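Local coordinates for protein Rik1-associated factor 1 (Schizosaccharomyces pombe, PDB 4O9D) that serves in the Clr4 methyltransferase complex, which contributes to establishing heterochromatin by methylating histone H3; this chain is the protein's WD-repeat propeller domain, at residues Thr302-Ser307 with Ser315-Gly320. Sequence-based numbering, arbitrary orientation.
Sequences TFVWDS and SLLKHG
F303 and L316 pair across the outer hairpin of a WD-repeat beta-propeller blade, an instructive case of how the last strand of a blade is held by backbone bonds and by different packing on its two faces. Strand 315-318 is the outermost of four antiparallel strands and runs against strand 301-306. T302 and L317 form a hydrogen-bonded pair, with L317 N giving a nearly straight bond to T302 O (2.9 Å, 173° at the hydrogen) and T302 N answering to L317 O. The next such pair is less even: V304 N reaches S315 O at 3.0 Å, whereas the return bond from S315 N to V304 O is weak. Between them F303 and L316, a non-hydrogen-bonded pair, lie side by side on one face. L316 CD1 rests almost centrally over the F303 ring, 4.1 Å from its centroid and 9° off the ring normal, while L316 CD2 meets F303 CZ at 3.9 Å. F303 CG stands beside its own backbone N and L316 CG anti to its N, and with these torsions the two side chains run alongside each other; the ring also touches T276 and Q278. Were the ring cut back to an alanine here, both L316 methyls would probably lose their aromatic partner and a gap would open towards T276. The other face carries T302, V304, S315 and L317. There L317 CD1 packs on V304 CG2 at 3.7 Å and lies near T302 CB, while F351 of the following blade touches both T302 and L317. V304 CG1 stands anti to the backbone N (chi1 -176°), which leaves CG2 as the branch that meets L317. T302 OG1 hydrogen-bonds to S296 OG and also to a water, which donates to L317 O at 2.7 Å.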
loop_
_atom_site.group_PDB
_atom_site.type_symbol
_atom_site.label_atom_id
_atom_site.label_comp_id
_atom_site.label_asym_id
_atom_site.label_seq_id
_atom_site.Cartn_x
_atom_site.Cartn_y
_atom_site.Cartn_z
ATOM N N THR A 302 -0.660 3.243 17.777
ATOM C CA THR A 302 -1.862 2.770 17.083
ATOM C C THR A 302 -3.018 2.739 18.069
ATOM O O THR A 302 -2.932 2.058 19.115
ATOM C CB THR A 302 -1.664 1.331 16.563
ATOM O OG1 THR A 302 -0.617 1.296 15.583
ATOM C CG2 THR A 302 -2.958 0.773 15.981
ATOM N N PHE A 303 -4.081 3.483 17.772
ATOM C CA PHE A 303 -5.318 3.375 18.552
ATOM C C PHE A 303 -6.125 2.175 18.047
ATOM O O PHE A 303 -6.157 1.924 16.854
ATOM C CB PHE A 303 -6.148 4.673 18.469
ATOM C CG PHE A 303 -5.607 5.798 19.329
ATOM C CD1 PHE A 303 -4.551 6.564 18.903
ATOM C CD2 PHE A 303 -6.158 6.064 20.578
ATOM C CE1 PHE A 303 -4.054 7.585 19.672
ATOM C CE2 PHE A 303 -5.656 7.079 21.362
ATOM C CZ PHE A 303 -4.601 7.847 20.901
ATOM N N VAL A 304 -6.752 1.438 18.961
ATOM C CA VAL A 304 -7.595 0.294 18.609
ATOM C C VAL A 304 -8.976 0.420 19.235
ATOM O O VAL A 304 -9.074 0.816 20.393
ATOM C CB VAL A 304 -7.002 -1.001 19.096
ATOM C CG1 VAL A 304 -7.874 -2.181 18.615
ATOM C CG2 VAL A 304 -5.546 -1.138 18.585
ATOM N N TRP A 305 -10.022 0.071 18.469
ATOM C CA TRP A 305 -11.406 0.138 18.931
ATOM C C TRP A 305 -12.088 -1.198 18.721
ATOM O O TRP A 305 -11.830 -1.897 17.755
ATOM C CB TRP A 305 -12.220 1.176 18.125
ATOM C CG TRP A 305 -11.835 2.594 18.303
ATOM C CD1 TRP A 305 -12.286 3.451 19.271
ATOM C CD2 TRP A 305 -10.934 3.351 17.485
ATOM N NE1 TRP A 305 -11.709 4.685 19.106
ATOM C CE2 TRP A 305 -10.885 4.654 18.014
ATOM C CE3 TRP A 305 -10.169 3.052 16.353
ATOM C CZ2 TRP A 305 -10.102 5.665 17.454
ATOM C CZ3 TRP A 305 -9.385 4.059 15.793
ATOM C CH2 TRP A 305 -9.353 5.347 16.350
ATOM N N ASP A 306 -12.981 -1.537 19.636
ATOM C CA ASP A 306 -13.911 -2.629 19.471
ATOM C C ASP A 306 -15.130 -2.022 18.822
ATOM O O ASP A 306 -15.785 -1.169 19.413
ATOM C CB ASP A 306 -14.285 -3.156 20.864
ATOM C CG ASP A 306 -15.349 -4.236 20.833
ATOM O OD1 ASP A 306 -16.069 -4.404 19.823
ATOM O OD2 ASP A 306 -15.458 -4.938 21.849
ATOM N N SER A 307 -15.439 -2.443 17.606
ATOM C CA SER A 307 -16.474 -1.760 16.820
ATOM C C SER A 307 -17.855 -1.817 17.499
ATOM O O SER A 307 -18.748 -1.055 17.157
ATOM C CB SER A 307 -16.558 -2.376 15.435
ATOM O OG SER A 307 -16.831 -3.755 15.551
ATOM N N SER A 315 -7.576 0.099 23.255
ATOM C CA SER A 315 -6.183 0.055 23.647
ATOM C C SER A 315 -5.366 1.031 22.829
ATOM O O SER A 315 -5.827 1.564 21.812
ATOM C CB SER A 315 -5.628 -1.354 23.455
ATOM O OG SER A 315 -4.354 -1.456 24.067
ATOM N N LEU A 316 -4.151 1.256 23.304
ATOM C CA LEU A 316 -3.207 2.142 22.669
ATOM C C LEU A 316 -1.860 1.418 22.618
ATOM O O LEU A 316 -1.260 1.082 23.659
ATOM C CB LEU A 316 -3.137 3.421 23.465
ATOM C CG LEU A 316 -2.137 4.476 23.022
ATOM C CD1 LEU A 316 -2.041 4.524 21.546
ATOM C CD2 LEU A 316 -2.585 5.819 23.588
ATOM N N LEU A 317 -1.416 1.136 21.399
ATOM C CA LEU A 317 -0.252 0.292 21.172
ATOM C C LEU A 317 0.926 1.162 20.772
ATOM O O LEU A 317 0.993 1.614 19.621
ATOM C CB LEU A 317 -0.538 -0.681 20.036
ATOM C CG LEU A 317 -1.905 -1.375 20.020
ATOM C CD1 LEU A 317 -1.958 -2.145 18.709
ATOM C CD2 LEU A 317 -2.095 -2.308 21.223
ATOM N N LYS A 318 1.861 1.374 21.697
ATOM C CA LYS A 318 2.892 2.389 21.520
ATOM C C LYS A 318 4.234 1.857 21.010
ATOM O O LYS A 318 4.667 0.774 21.377
ATOM C CB LYS A 318 3.127 3.102 22.849
ATOM C CG LYS A 318 1.971 3.968 23.303
ATOM C CD LYS A 318 2.169 4.427 24.760
ATOM C CE LYS A 318 1.364 5.700 25.039
ATOM N NZ LYS A 318 1.474 6.185 26.444
ATOM N N HIS A 319 4.910 2.641 20.179
ATOM C CA HIS A 319 6.315 2.354 19.900
ATOM C C HIS A 319 7.195 3.320 20.681
ATOM O O HIS A 319 6.708 4.249 21.321
ATOM C CB HIS A 319 6.629 2.450 18.407
ATOM C CG HIS A 319 6.254 1.224 17.638
ATOM N ND1 HIS A 319 7.187 0.401 17.038
ATOM C CD2 HIS A 319 5.047 0.667 17.396
ATOM C CE1 HIS A 319 6.564 -0.604 16.452
ATOM N NE2 HIS A 319 5.270 -0.469 16.656
ATOM N N GLY A 320 8.498 3.119 20.584
ATOM C CA GLY A 320 9.440 3.886 21.372
ATOM C C GLY A 320 9.995 5.104 20.669
ATOM O O GLY A 320 9.521 5.523 19.613
HETATM O O HOH W 1 1.533 0.674 17.118
#